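Salicylaldehyde dehydrogenase NahF (Pseudomonas putida, PDB 4JZ6) probably catalyses the NAD(+)-dependent oxidation of salicylaldehyde to salicylate, a step of naphthalene degradation. Local coordinates at residues Val186-Ser191 with Ala196-Ile201; Gln35-Lys40 with Tyr217-Pro222; Lys19-Ile24 with Trp28-Asp33. All coordinates share one frame; numbering follows the deposited sequence.

Interaction 1: Val186-Ser191 with Ala196-Ile201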
# COMPACT_ATOMS: atom_id res chain seq x y z
N VAL A 186 8.89 4.53 16.62
CA VAL A 186 8.70 5.56 15.60
C VAL A 186 9.64 6.76 15.68
O VAL A 186 9.94 7.27 16.76
CB VAL A 186 7.21 6.00 15.53
CG1 VAL A 186 6.51 5.68 16.83
CG2 VAL A 186 7.08 7.49 15.19
N VAL A 187 10.13 7.17 14.52
CA VAL A 187 10.78 8.46 14.37
C VAL A 187 9.71 9.47 13.93
O VAL A 187 9.20 9.40 12.81
CB VAL A 187 11.92 8.41 13.34
CG1 VAL A 187 12.54 9.79 13.16
CG2 VAL A 187 12.98 7.41 13.78
N PHE A 188 9.37 10.37 14.85
CA PHE A 188 8.31 11.35 14.67
C PHE A 188 8.91 12.66 14.16
O PHE A 188 9.63 13.34 14.89
CB PHE A 188 7.59 11.55 16.01
CG PHE A 188 6.63 12.72 16.05
CD1 PHE A 188 5.98 13.18 14.92
CD2 PHE A 188 6.38 13.37 17.26
CE1 PHE A 188 5.11 14.25 14.99
CE2 PHE A 188 5.51 14.43 17.34
CZ PHE A 188 4.87 14.88 16.20
N LYS A 189 8.61 13.01 12.92
CA LYS A 189 9.04 14.28 12.35
C LYS A 189 7.91 15.29 12.44
O LYS A 189 6.88 15.14 11.77
CB LYS A 189 9.46 14.11 10.89
CG LYS A 189 9.78 15.41 10.19
CD LYS A 189 11.06 16.04 10.71
CE LYS A 189 11.37 17.36 10.01
NZ LYS A 189 10.24 18.35 10.06
N GLY A 190 8.10 16.32 13.26
CA GLY A 190 7.08 17.31 13.51
C GLY A 190 7.08 18.45 12.51
O GLY A 190 7.85 18.44 11.54
N SER A 191 6.22 19.44 12.74
CA SER A 191 6.05 20.55 11.81
C SER A 191 6.80 21.80 12.24
O SER A 191 6.88 22.12 13.43
CB SER A 191 4.58 20.89 11.63
OG SER A 191 4.45 22.09 10.91
N ALA A 196 6.22 23.55 19.39
CA ALA A 196 5.90 23.47 20.81
C ALA A 196 4.82 22.43 21.07
O ALA A 196 4.87 21.69 22.05
CB ALA A 196 5.49 24.82 21.36
N THR A 197 3.83 22.38 20.17
CA THR A 197 2.73 21.44 20.31
C THR A 197 3.19 20.00 20.13
O THR A 197 2.79 19.11 20.88
CB THR A 197 1.64 21.72 19.28
OG1 THR A 197 1.47 23.14 19.14
CG2 THR A 197 0.33 21.10 19.73
N HIS A 198 4.03 19.78 19.13
CA HIS A 198 4.55 18.45 18.85
C HIS A 198 5.54 17.98 19.91
O HIS A 198 5.63 16.79 20.21
CB HIS A 198 5.16 18.41 17.45
CG HIS A 198 4.15 18.45 16.36
ND1 HIS A 198 4.47 18.70 15.04
CD2 HIS A 198 2.80 18.25 16.38
CE1 HIS A 198 3.38 18.66 14.31
NE2 HIS A 198 2.35 18.39 15.10
N ALA A 199 6.29 18.91 20.48
CA ALA A 199 7.16 18.57 21.59
C ALA A 199 6.28 18.18 22.78
O ALA A 199 6.56 17.21 23.49
CB ALA A 199 8.06 19.72 21.94
N LEU A 200 5.20 18.94 22.98
CA LEU A 200 4.28 18.68 24.08
C LEU A 200 3.64 17.30 24.00
O LEU A 200 3.61 16.57 24.99
CB LEU A 200 3.19 19.76 24.15
CG LEU A 200 2.26 19.60 25.36
CD1 LEU A 200 3.07 19.56 26.65
CD2 LEU A 200 1.21 20.70 25.41
N ILE A 201 3.12 16.94 22.83
CA ILE A 201 2.49 15.64 22.67
C ILE A 201 3.53 14.56 22.95
O ILE A 201 3.22 13.55 23.59
CB ILE A 201 1.81 15.46 21.27
CG1 ILE A 201 1.00 14.17 21.23
CG2 ILE A 201 2.82 15.47 20.15
CD1 ILE A 201 0.15 14.03 20.00
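Phe-188 holds its CG anti to the backbone N (chi1 169°), which carries the ring off the strand toward the helix, while His-198 turns its CG anti to its carbonyl carbon (chi1 -73°) and brings the imidazole back toward Gly-190 and Ser-191. The two rings meet edge-to-face, planes at 61°: the Phe-188 edge is directed at one face of the imidazole, its CZ 3.6 Å from His-198 CG and offset toward the rim. The same phenyl also leans on the helix one turn further along, where Phe-188 CE2 lies 4.0 Å from Ile-201 CG2.

Both segments belong to the beta-alpha-beta unit formed by strand 186-189, helix 195-208 and strand 215-218 in the six-stranded sheet of this aldehyde dehydrogenase. As the chain leaves the strand, Ser-191 N donates to His-198 ND1 over 3.0 Å in a fairly straight bond that lies almost exactly in the imidazole plane. Because the partner is a backbone N-H, ND1 accepts and so carries no proton; NE2 makes a weak bond to Thr-168 O. Histidine suits the place because it offers a flat face to a phenyl and an acceptor to a buried backbone amide. Gly-190 CA comes within 3.3 Å of His-198 ND1, and a beta carbon at this position would collide with the imidazole. Ser-191 CB packs 3.7 Å from His-198 CE1, and the hydroxyl of Ser-191 is hydrogen-bonded to Phe-193 N.

Interaction 2: Gln35-Lys40 with Tyr217-Pro222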
# COMPACT_ATOMS: atom_id res chain seq x y z
N GLN A 35 22.08 24.41 16.69
CA GLN A 35 21.38 25.43 15.92
C GLN A 35 19.88 25.38 16.22
O GLN A 35 19.33 24.32 16.52
CB GLN A 35 21.63 25.24 14.43
CG GLN A 35 23.06 25.49 14.00
CD GLN A 35 23.22 26.81 13.28
OE1 GLN A 35 23.68 27.80 13.86
NE2 GLN A 35 22.84 26.83 12.00
N THR A 36 19.23 26.54 16.13
CA THR A 36 17.80 26.61 16.35
C THR A 36 17.06 27.19 15.16
O THR A 36 17.67 27.63 14.18
CB THR A 36 17.47 27.45 17.60
OG1 THR A 36 18.10 28.73 17.49
CG2 THR A 36 17.96 26.76 18.85
N PHE A 37 15.73 27.16 15.24
CA PHE A 37 14.87 27.82 14.27
C PHE A 37 13.64 28.31 15.01
O PHE A 37 13.30 27.77 16.07
CB PHE A 37 14.47 26.88 13.13
CG PHE A 37 13.49 25.81 13.52
CD1 PHE A 37 12.13 26.00 13.36
CD2 PHE A 37 13.94 24.61 14.04
CE1 PHE A 37 11.22 25.00 13.71
CE2 PHE A 37 13.04 23.61 14.40
CZ PHE A 37 11.68 23.81 14.23
N GLU A 38 12.97 29.32 14.47
CA GLU A 38 11.85 29.93 15.18
C GLU A 38 10.51 29.76 14.47
O GLU A 38 10.45 29.60 13.25
CB GLU A 38 12.11 31.41 15.43
CG GLU A 38 13.26 31.68 16.39
CD GLU A 38 13.62 33.14 16.46
OE1 GLU A 38 13.36 33.86 15.47
OE2 GLU A 38 14.16 33.58 17.50
N ARG A 39 9.44 29.77 15.26
CA ARG A 39 8.09 29.87 14.74
C ARG A 39 7.58 31.25 15.14
O ARG A 39 7.19 31.46 16.29
CB ARG A 39 7.20 28.77 15.32
CG ARG A 39 5.71 28.95 15.09
CD ARG A 39 5.38 29.19 13.62
NE ARG A 39 3.94 29.23 13.36
CZ ARG A 39 3.39 29.83 12.32
NH1 ARG A 39 4.15 30.47 11.43
NH2 ARG A 39 2.07 29.82 12.15
N LYS A 40 7.64 32.20 14.21
CA LYS A 40 7.12 33.53 14.47
C LYS A 40 5.63 33.55 14.13
O LYS A 40 5.18 32.82 13.26
CB LYS A 40 7.85 34.58 13.63
CG LYS A 40 9.36 34.66 13.85
CD LYS A 40 9.98 35.58 12.81
CE LYS A 40 11.50 35.54 12.83
NZ LYS A 40 12.09 36.22 11.64
N TYR A 217 11.61 12.17 18.59
CA TYR A 217 11.00 13.37 18.01
C TYR A 217 12.01 14.27 17.32
O TYR A 217 13.05 14.62 17.89
CB TYR A 217 10.24 14.14 19.10
CG TYR A 217 9.79 15.53 18.72
CD1 TYR A 217 10.13 16.63 19.50
CD2 TYR A 217 9.01 15.75 17.59
CE1 TYR A 217 9.71 17.91 19.17
CE2 TYR A 217 8.58 17.03 17.24
CZ TYR A 217 8.94 18.11 18.04
OH TYR A 217 8.53 19.38 17.71
N LEU A 218 11.69 14.66 16.09
CA LEU A 218 12.55 15.54 15.32
C LEU A 218 11.75 16.69 14.73
O LEU A 218 10.61 16.51 14.30
CB LEU A 218 13.21 14.77 14.17
CG LEU A 218 14.16 13.63 14.50
CD1 LEU A 218 14.40 12.83 13.25
CD2 LEU A 218 15.46 14.17 15.05
N ASN A 219 12.35 17.87 14.73
CA ASN A 219 11.78 19.02 14.05
C ASN A 219 12.90 19.83 13.43
O ASN A 219 14.06 19.74 13.86
CB ASN A 219 10.95 19.87 15.00
CG ASN A 219 9.74 20.47 14.33
OD1 ASN A 219 9.75 20.73 13.13
ND2 ASN A 219 8.67 20.69 15.10
N SER A 220 12.58 20.62 12.41
CA SER A 220 13.60 21.41 11.73
C SER A 220 13.00 22.58 10.97
O SER A 220 11.79 22.66 10.76
CB SER A 220 14.38 20.53 10.76
OG SER A 220 13.53 20.02 9.74
N SER A 221 13.87 23.50 10.57
CA SER A 221 13.47 24.55 9.64
C SER A 221 13.11 23.88 8.32
O SER A 221 13.68 22.83 7.98
CB SER A 221 14.61 25.55 9.46
OG SER A 221 15.84 24.89 9.24
N PRO A 222 12.17 24.47 7.57
CA PRO A 222 11.68 23.84 6.34
C PRO A 222 12.77 23.65 5.28
O PRO A 222 12.60 22.81 4.40
CB PRO A 222 10.61 24.82 5.84
CG PRO A 222 10.96 26.13 6.48
CD PRO A 222 11.53 25.78 7.82
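Phe-37 lays one face of its ring over the peptide bond between Ser-220 and Ser-221. Ser-220 C and Ser-221 N each stand 3.6 Å above the ring plane, both offset toward the rim, and the nearest approach is that of Phe-37 CE2 to Ser-220 CA at 3.5 Å. With CG placed between the backbone N and the carbonyl carbon (chi1 72°), the phenyl leans over the passing chain, and Phe-37 CB is left 3.9 Å from Ser-221 CB. A broad apolar ring suits this place, since it can cover a peptide without competing for its polar atoms; Ser-221 N is bonded instead to Asn-53 OD1.

The contact joins two sheets of the fold: strand 36-40 is an outermost strand of the four-stranded N-terminal sheet, and 217-222 runs out of strand 215-218, at one edge of the six-stranded sheet. At the far end of the ring, Phe-37 CZ lies 3.8 Å from Asn-219 OD1. That oxygen uses an in-plane lone pair to take the Ser-220 N-H in a bent bond. The amide of Asn-219 is fixed at its nitrogen as well, because Asn-219 ND2 donates to Tyr-217 OH over 2.9 Å and also to Ser-191 O.

Interaction 3: Lys19-Ile24 with Trp28-Asp33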
# COMPACT_ATOMS: atom_id res chain seq x y z
N LYS A 19 10.64 27.53 24.58
CA LYS A 19 11.87 26.90 24.11
C LYS A 19 11.73 25.37 24.03
O LYS A 19 11.35 24.72 25.01
CB LYS A 19 13.06 27.31 24.99
CG LYS A 19 13.53 28.74 24.77
CD LYS A 19 14.86 29.02 25.49
CE LYS A 19 15.44 30.39 25.10
NZ LYS A 19 16.68 30.76 25.86
N THR A 20 12.06 24.82 22.87
CA THR A 20 11.77 23.42 22.53
C THR A 20 13.00 22.67 22.00
O THR A 20 13.76 23.20 21.19
CB THR A 20 10.63 23.37 21.49
OG1 THR A 20 9.38 23.29 22.18
CG2 THR A 20 10.76 22.18 20.56
N LYS A 21 13.20 21.44 22.47
CA LYS A 21 14.36 20.64 22.06
C LYS A 21 13.97 19.44 21.19
O LYS A 21 12.80 19.24 20.87
CB LYS A 21 15.14 20.17 23.28
CG LYS A 21 15.85 21.28 24.05
CD LYS A 21 16.85 20.71 25.06
CE LYS A 21 17.67 21.81 25.71
NZ LYS A 21 18.80 21.26 26.52
N LEU A 22 14.98 18.65 20.81
CA LEU A 22 14.76 17.36 20.16
C LEU A 22 14.55 16.29 21.23
O LEU A 22 14.90 16.49 22.40
CB LEU A 22 15.97 16.99 19.31
CG LEU A 22 15.99 17.34 17.81
CD1 LEU A 22 15.14 18.57 17.49
CD2 LEU A 22 17.43 17.51 17.33
N PHE A 23 13.99 15.14 20.85
CA PHE A 23 13.79 14.05 21.80
C PHE A 23 14.26 12.70 21.27
O PHE A 23 13.67 12.15 20.34
CB PHE A 23 12.32 13.98 22.20
CG PHE A 23 12.04 13.00 23.30
CD1 PHE A 23 12.35 13.31 24.62
CD2 PHE A 23 11.46 11.77 23.02
CE1 PHE A 23 12.08 12.41 25.64
CE2 PHE A 23 11.20 10.87 24.03
CZ PHE A 23 11.50 11.19 25.34
N ILE A 24 15.33 12.18 21.86
CA ILE A 24 15.87 10.87 21.49
C ILE A 24 16.27 10.07 22.73
O ILE A 24 16.98 10.58 23.60
CB ILE A 24 17.11 11.00 20.57
CG1 ILE A 24 16.76 11.77 19.30
CG2 ILE A 24 17.66 9.63 20.23
CD1 ILE A 24 17.90 11.88 18.32
N TRP A 28 15.78 14.86 26.27
CA TRP A 28 15.59 16.10 25.52
C TRP A 28 16.94 16.76 25.28
O TRP A 28 17.69 17.02 26.23
CB TRP A 28 14.64 17.03 26.25
CG TRP A 28 13.22 16.53 26.26
CD1 TRP A 28 12.59 15.84 27.25
CD2 TRP A 28 12.25 16.70 25.21
NE1 TRP A 28 11.29 15.57 26.90
CE2 TRP A 28 11.06 16.08 25.65
CE3 TRP A 28 12.28 17.31 23.96
CZ2 TRP A 28 9.91 16.06 24.87
CZ3 TRP A 28 11.13 17.28 23.18
CH2 TRP A 28 9.96 16.66 23.64
N ILE A 29 17.26 17.01 24.01
CA ILE A 29 18.61 17.42 23.62
C ILE A 29 18.60 18.49 22.53
O ILE A 29 17.62 18.65 21.81
CB ILE A 29 19.41 16.23 23.08
CG1 ILE A 29 18.63 15.54 21.96
CG2 ILE A 29 19.73 15.24 24.18
CD1 ILE A 29 19.38 14.41 21.31
N ASP A 30 19.72 19.20 22.40
CA ASP A 30 19.92 20.14 21.31
C ASP A 30 20.29 19.36 20.05
O ASP A 30 20.58 18.16 20.13
CB ASP A 30 21.05 21.11 21.65
CG ASP A 30 20.78 21.90 22.91
OD1 ASP A 30 19.62 22.34 23.11
OD2 ASP A 30 21.72 22.08 23.71
N SER A 31 20.27 20.02 18.90
CA SER A 31 20.67 19.38 17.66
C SER A 31 22.18 19.26 17.60
O SER A 31 22.89 19.94 18.35
CB SER A 31 20.16 20.16 16.45
OG SER A 31 20.82 21.41 16.35
N SER A 32 22.69 18.41 16.71
CA SER A 32 24.12 18.13 16.64
C SER A 32 24.98 19.36 16.33
O SER A 32 26.21 19.30 16.43
CB SER A 32 24.39 17.02 15.62
OG SER A 32 24.03 17.46 14.32
N ASP A 33 24.33 20.46 15.96
CA ASP A 33 25.05 21.68 15.63
C ASP A 33 24.61 22.85 16.51
O ASP A 33 24.89 24.01 16.20
CB ASP A 33 24.87 22.02 14.15
CG ASP A 33 23.41 22.14 13.77
OD1 ASP A 33 22.55 21.78 14.59
OD2 ASP A 33 23.13 22.58 12.63
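Leu-22 and Ile-29 form an antiparallel hydrogen-bonded pair, Leu-22 N to Ile-29 O at 2.8 Å and Ile-29 N to Leu-22 O at 2.9 Å, next to the non-hydrogen-bonded pair Phe-23 and Trp-28. This is a beta hairpin of strands 18-24 and 27-29, at one edge of the four-stranded N-terminal sheet. End to end, the touching parts 21-24 and 28-31 run at 102° to each other, far from a flat antiparallel alignment.

Phe-23 and Trp-28 share one face of the hairpin. Phe-23 CB sits over the six-membered ring of the Trp-28 indole, 3.7 Å from the centroid, in a CH-pi contact. With CG anti to the backbone N (chi1 -173°), the phenyl extends across the same indole face, CD1 above the ring system and the planes oblique at 48°. Tryptophan fits here because its long ring can span both CB and phenyl while NE1 reaches Gln-206 OE1 on helix 195-208. A leucine in its place would probably leave Phe-23 CB and CD1 without the flat surface they rest on, and Gln-206 OE1 without its donor.

Leu-22 and Ile-29 take the other face, CB against CG1; Ile-29 CD1 also meets Ile-24 CB. Leu-22 CD2 reaches on to Ser-31. Lys-21 and Asp-30 suit the solvent side, where opposite charges need only a loose pairing: the extended lysine slants across the aspartate, Lys-21 CE 3.3 Å and NZ 3.7 Å from Asp-30 OD1, a long salt bridge.

Overall arrangement
The three contacts lie on the same side of the chain's centre, about 10 to 12 Å apart, centre to centre. Interactions 1 and 2 share the six-stranded sheet: Phe-188 O and Leu-218 N are 2.7 Å apart, as are Gly-190 N and Leu-218 O, probable hydrogen bonds between neighbouring strands. Tyr-217 leads on to interaction 3, its N 2.7 Å from Phe-23 O, so the N-terminal hairpin is probably bonded to the edge of that sheet. Interactions 1 and 3 meet by packing, with Trp-28 CH2 3.5 Å from Ala-199 O on helix 195-208. None lies at the salicylaldehyde pockets, although the His-198 side chain is about 10 Å from a bound salicylaldehyde.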